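PDB 5TXE: AtxE2 from Asticcacaulis excentricus, which hydrolyses the isopeptide bond of the threaded lasso peptides astexin-2 and astexin-3, converting them to linear peptides. Local coordinates for residues G264-R272 and T282-E290. The protein carries 1 engineered substitution. Residues are numbered along the deposited sequence; the frame is centred on the assembly and turned at random.
Sequences GRTTFSVSR and TTLVARRGE
Thr267 and Arg287 bond to each other twice through their backbones, and Ser269 with Val285 and Ser271 with Thr283 do the same. The straightest of these six bonds runs from Val285 N to Ser269 O (2.8 Å, 174° at the hydrogen). Thr267 N approaches Arg287 O in the carbonyl plane. A seventh bond, Gly289 N to Arg265 O at 2.9 Å, extends the ladder past the strand; here the donor sits 40° out of the carbonyl plane. Thr266 faces Arg288, Phe268 faces Ala286 and Val270 faces Leu284 as antiparallel non-hydrogen-bonded pairs, with CA-H...O contacts between the bonds.

The apolar residues Phe268, Val270, Leu284 and Ala286 lie on one face, with Thr266 and Arg288. Ala286 CB meets Phe268 CE1 obliquely at 3.7 Å, while Thr266 CG2 lies over the rim of one ring face. Val270 CG1 presses on Thr282 CB at 3.5 Å, a tight fit. On the other face, Ser269 OG makes a close van der Waals contact with Val285 CG2 (3.2 Å). Chi1 of 66° sets this hydroxyl between the backbone N and the carbonyl carbon, and Val285 CG2 takes the same position on its own residue. The second methyl, Val285 CG1, reaches Ser271 OG. At the open end Arg265 and Arg288 cross at about a right angle. Arg265 NE lies 3.6 Å from Arg288 NH1. These like charges would probably repel, but both residues are exposed. At the far end Thr282 CG2 lies over one face of the Arg272 guanidinium, toward its rim.

The two strands form a beta hairpin, the middle pair of a four-stranded antiparallel blade of the beta-propeller domain, away from the active site. Strand 261-263 flanks Phe268 and strand 294-295 flanks Ala286. Phe268 and Leu284 pack on Met307 of strand 304-310 and Met334 of strand 328-335, joining this blade to the next.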
ATOM      1  N   GLY A 264     -31.614  10.935  11.894  1.00 57.80           N
ATOM      2  CA  GLY A 264     -32.883  10.828  12.601  1.00 54.16           C
ATOM      3  C   GLY A 264     -33.046   9.416  13.147  1.00 54.52           C
ATOM      4  O   GLY A 264     -32.130   8.872  13.779  1.00 54.07           O
ATOM      5  N   ARG A 265     -34.203   8.813  12.856  1.00 59.54           N
ATOM      6  CA  ARG A 265     -34.528   7.428  13.255  1.00 61.16           C
ATOM      7  C   ARG A 265     -34.014   6.385  12.229  1.00 54.03           C
ATOM      8  O   ARG A 265     -34.047   5.164  12.485  1.00 45.47           O
ATOM      9  CB  ARG A 265     -36.052   7.249  13.461  1.00 65.58           C
ATOM     10  CG  ARG A 265     -36.633   7.969  14.678  1.00 79.45           C
ATOM     11  CD  ARG A 265     -38.192   7.944  14.817  1.00 86.20           C
ATOM     12  NE  ARG A 265     -38.866   6.674  14.453  1.00 90.32           N
ATOM     13  CZ  ARG A 265     -38.818   5.519  15.145  1.00 88.96           C
ATOM     14  NH1 ARG A 265     -38.093   5.397  16.274  1.00 88.86           N
ATOM     15  NH2 ARG A 265     -39.481   4.451  14.679  1.00 66.54           N
ATOM     16  N   THR A 266     -33.532   6.863  11.081  1.00 49.27           N
ATOM     17  CA  THR A 266     -33.121   6.001   9.969  1.00 47.56           C
ATOM     18  C   THR A 266     -31.644   5.561  10.053  1.00 48.94           C
ATOM     19  O   THR A 266     -30.735   6.366  10.186  1.00 48.66           O
ATOM     20  CB  THR A 266     -33.346   6.733   8.685  1.00 49.06           C
ATOM     21  OG1 THR A 266     -34.686   7.200   8.699  1.00 49.33           O
ATOM     22  CG2 THR A 266     -33.128   5.813   7.484  1.00 55.63           C
ATOM     23  N   THR A 267     -31.439   4.255  10.014  1.00 49.85           N
ATOM     24  CA  THR A 267     -30.126   3.658   9.991  1.00 51.95           C
ATOM     25  C   THR A 267     -29.832   3.222   8.545  1.00 46.88           C
ATOM     26  O   THR A 267     -30.584   2.472   7.900  1.00 39.32           O
ATOM     27  CB  THR A 267     -30.057   2.475  10.961  1.00 55.41           C
ATOM     28  OG1 THR A 267     -30.074   3.005  12.286  1.00 59.45           O
ATOM     29  CG2 THR A 267     -28.788   1.683  10.803  1.00 60.14           C
ATOM     30  N   PHE A 268     -28.745   3.751   8.037  1.00 43.20           N
ATOM     31  CA  PHE A 268     -28.257   3.366   6.731  1.00 38.94           C
ATOM     32  C   PHE A 268     -27.140   2.368   6.857  1.00 39.68           C
ATOM     33  O   PHE A 268     -26.304   2.476   7.741  1.00 41.20           O
ATOM     34  CB  PHE A 268     -27.807   4.564   6.001  1.00 37.85           C
ATOM     35  CG  PHE A 268     -28.908   5.509   5.692  1.00 36.13           C
ATOM     36  CD1 PHE A 268     -29.779   5.254   4.645  1.00 40.51           C
ATOM     37  CD2 PHE A 268     -29.082   6.626   6.423  1.00 36.89           C
ATOM     38  CE1 PHE A 268     -30.801   6.134   4.320  1.00 37.01           C
ATOM     39  CE2 PHE A 268     -30.105   7.498   6.130  1.00 37.66           C
ATOM     40  CZ  PHE A 268     -30.968   7.253   5.073  1.00 37.45           C
ATOM     41  N   SER A 269     -27.188   1.333   6.031  1.00 39.14           N
ATOM     42  CA  SER A 269     -26.138   0.367   5.993  1.00 39.63           C
ATOM     43  C   SER A 269     -26.076  -0.210   4.574  1.00 37.62           C
ATOM     44  O   SER A 269     -26.687   0.330   3.668  1.00 36.15           O
ATOM     45  CB  SER A 269     -26.376  -0.693   7.032  1.00 40.52           C
ATOM     46  OG  SER A 269     -27.521  -1.427   6.697  1.00 43.97           O
ATOM     47  N   VAL A 270     -25.296  -1.262   4.388  1.00 36.20           N
ATOM     48  CA  VAL A 270     -25.039  -1.794   3.091  1.00 37.40           C
ATOM     49  C   VAL A 270     -25.124  -3.288   3.216  1.00 39.36           C
ATOM     50  O   VAL A 270     -24.668  -3.845   4.200  1.00 40.88           O
ATOM     51  CB  VAL A 270     -23.645  -1.276   2.749  1.00 37.68           C
ATOM     52  CG1 VAL A 270     -22.714  -2.337   2.248  1.00 40.41           C
ATOM     53  CG2 VAL A 270     -23.763  -0.053   1.878  1.00 38.05           C
ATOM     54  N   SER A 271     -25.734  -3.975   2.265  1.00 42.73           N
ATOM     55  CA  SER A 271     -25.679  -5.446   2.332  1.00 48.95           C
ATOM     56  C   SER A 271     -25.866  -6.054   0.958  1.00 47.62           C
ATOM     57  O   SER A 271     -26.259  -5.375   0.037  1.00 40.57           O
ATOM     58  CB  SER A 271     -26.769  -5.975   3.280  1.00 54.06           C
ATOM     59  OG  SER A 271     -28.058  -5.712   2.739  1.00 52.09           O
ATOM     60  N   ARG A 272     -25.655  -7.358   0.856  1.00 59.66           N
ATOM     61  CA  ARG A 272     -25.864  -8.100  -0.395  1.00 64.27           C
ATOM     62  C   ARG A 272     -27.188  -8.889  -0.369  1.00 61.88           C
ATOM     63  O   ARG A 272     -27.644  -9.280   0.702  1.00 57.62           O
ATOM     64  CB  ARG A 272     -24.725  -9.077  -0.577  1.00 65.45           C
ATOM     65  CG  ARG A 272     -23.385  -8.541  -0.153  1.00 66.17           C
ATOM     66  CD  ARG A 272     -22.338  -9.640  -0.143  1.00 75.70           C
ATOM     67  NE  ARG A 272     -21.106  -9.123  -0.755  1.00 87.43           N
ATOM     68  CZ  ARG A 272     -20.200  -8.342  -0.148  1.00 82.43           C
ATOM     69  NH1 ARG A 272     -20.337  -7.981   1.127  1.00 72.96           N
ATOM     70  NH2 ARG A 272     -19.145  -7.910  -0.834  1.00 77.21           N
ATOM     71  N   THR A 282     -22.912  -4.868  -3.114  1.00 41.81           N
ATOM     72  CA  THR A 282     -23.650  -4.424  -1.959  1.00 38.10           C
ATOM     73  C   THR A 282     -24.525  -3.318  -2.428  1.00 37.35           C
ATOM     74  O   THR A 282     -24.233  -2.677  -3.459  1.00 32.02           O
ATOM     75  CB  THR A 282     -22.729  -3.872  -0.850  1.00 39.22           C
ATOM     76  OG1 THR A 282     -22.166  -2.613  -1.256  1.00 41.97           O
ATOM     77  CG2 THR A 282     -21.646  -4.853  -0.548  1.00 42.87           C
ATOM     78  N   THR A 283     -25.586  -3.104  -1.654  1.00 34.96           N
ATOM     79  CA  THR A 283     -26.586  -2.106  -1.925  1.00 43.56           C
ATOM     80  C   THR A 283     -26.865  -1.371  -0.608  1.00 40.44           C
ATOM     81  O   THR A 283     -26.985  -2.007   0.430  1.00 38.05           O
ATOM     82  CB  THR A 283     -27.924  -2.756  -2.400  1.00 49.45           C
ATOM     83  OG1 THR A 283     -27.711  -3.525  -3.593  1.00 55.43           O
ATOM     84  CG2 THR A 283     -28.924  -1.707  -2.709  1.00 53.17           C
ATOM     85  N   LEU A 284     -27.024  -0.059  -0.694  1.00 36.21           N
ATOM     86  CA  LEU A 284     -27.519   0.743   0.389  1.00 39.61           C
ATOM     87  C   LEU A 284     -28.920   0.325   0.866  1.00 44.62           C
ATOM     88  O   LEU A 284     -29.840   0.184   0.042  1.00 45.93           O
ATOM     89  CB  LEU A 284     -27.657   2.152  -0.085  1.00 36.08           C
ATOM     90  CG  LEU A 284     -28.044   3.143   1.000  1.00 36.17           C
ATOM     91  CD1 LEU A 284     -26.956   3.246   2.043  1.00 37.71           C
ATOM     92  CD2 LEU A 284     -28.267   4.488   0.357  1.00 38.13           C
ATOM     93  N   VAL A 285     -29.069   0.153   2.176  1.00 43.21           N
ATOM     94  CA  VAL A 285     -30.377  -0.149   2.803  1.00 52.16           C
ATOM     95  C   VAL A 285     -30.696   0.852   3.927  1.00 52.21           C
ATOM     96  O   VAL A 285     -29.798   1.380   4.595  1.00 46.64           O
ATOM     97  CB  VAL A 285     -30.545  -1.592   3.325  1.00 56.67           C
ATOM     98  CG1 VAL A 285     -29.916  -2.616   2.391  1.00 59.77           C
ATOM     99  CG2 VAL A 285     -29.974  -1.744   4.706  1.00 63.24           C
ATOM    100  N   ALA A 286     -31.983   1.141   4.069  1.00 48.45           N
ATOM    101  CA  ALA A 286     -32.483   2.048   5.082  1.00 46.69           C
ATOM    102  C   ALA A 286     -33.520   1.346   5.991  1.00 48.61           C
ATOM    103  O   ALA A 286     -34.447   0.691   5.482  1.00 46.11           O
ATOM    104  CB  ALA A 286     -33.094   3.254   4.412  1.00 45.79           C
ATOM    105  N   ARG A 287     -33.327   1.463   7.307  1.00 38.96           N
ATOM    106  CA  ARG A 287     -34.261   0.969   8.318  1.00 44.59           C
ATOM    107  C   ARG A 287     -34.741   2.142   9.174  1.00 41.76           C
ATOM    108  O   ARG A 287     -33.904   2.873   9.710  1.00 36.63           O
ATOM    109  CB  ARG A 287     -33.573  -0.051   9.228  1.00 48.54           C
ATOM    110  CG  ARG A 287     -33.051  -1.306   8.549  1.00 55.44           C
ATOM    111  CD  ARG A 287     -32.213  -2.166   9.507  1.00 68.65           C
ATOM    112  NE  ARG A 287     -32.922  -2.410  10.765  1.00 75.70           N
ATOM    113  CZ  ARG A 287     -33.726  -3.445  11.032  1.00 90.95           C
ATOM    114  NH1 ARG A 287     -33.949  -4.411  10.133  1.00 83.12           N
ATOM    115  NH2 ARG A 287     -34.307  -3.515  12.236  1.00100.87           N
ATOM    116  N   ARG A 288     -36.052   2.392   9.258  1.00 39.29           N
ATOM    117  CA  ARG A 288     -36.574   3.381  10.213  1.00 38.74           C
ATOM    118  C   ARG A 288     -36.781   2.645  11.551  1.00 33.59           C
ATOM    119  O   ARG A 288     -37.635   1.793  11.653  1.00 32.21           O
ATOM    120  CB  ARG A 288     -37.870   4.005   9.682  1.00 53.75           C
ATOM    121  CG  ARG A 288     -38.673   4.848  10.691  1.00 71.99           C
ATOM    122  CD  ARG A 288     -39.674   5.817  10.021  1.00 81.37           C
ATOM    123  NE  ARG A 288     -38.987   6.995   9.455  1.00 90.67           N
ATOM    124  CZ  ARG A 288     -38.812   8.171  10.071  1.00 92.27           C
ATOM    125  NH1 ARG A 288     -39.299   8.409  11.289  1.00 97.40           N
ATOM    126  NH2 ARG A 288     -38.147   9.133   9.447  1.00 85.58           N
ATOM    127  N   GLY A 289     -36.022   2.996  12.577  1.00 29.47           N
ATOM    128  CA  GLY A 289     -36.075   2.332  13.866  1.00 27.62           C
ATOM    129  C   GLY A 289     -35.932   0.817  13.697  1.00 30.76           C
ATOM    130  O   GLY A 289     -34.972   0.340  13.094  1.00 29.77           O
ATOM    131  N   GLU A 290     -36.939   0.078  14.163  1.00 28.20           N
ATOM    132  CA  GLU A 290     -36.934  -1.387  14.112  1.00 30.31           C
ATOM    133  C   GLU A 290     -37.692  -1.911  12.911  1.00 29.14           C
ATOM    134  O   GLU A 290     -37.888  -3.099  12.777  1.00 34.59           O
ATOM    135  CB  GLU A 290     -37.543  -1.945  15.397  1.00 29.76           C
ATOM    136  CG  GLU A 290     -36.821  -1.444  16.671  1.00 31.48           C
ATOM    137  CD  GLU A 290     -35.462  -2.103  16.870  1.00 31.49           C
ATOM    138  OE1 GLU A 290     -35.200  -3.082  16.144  1.00 29.74           O
ATOM    139  OE2 GLU A 290     -34.681  -1.680  17.767  1.00 32.43           O
TER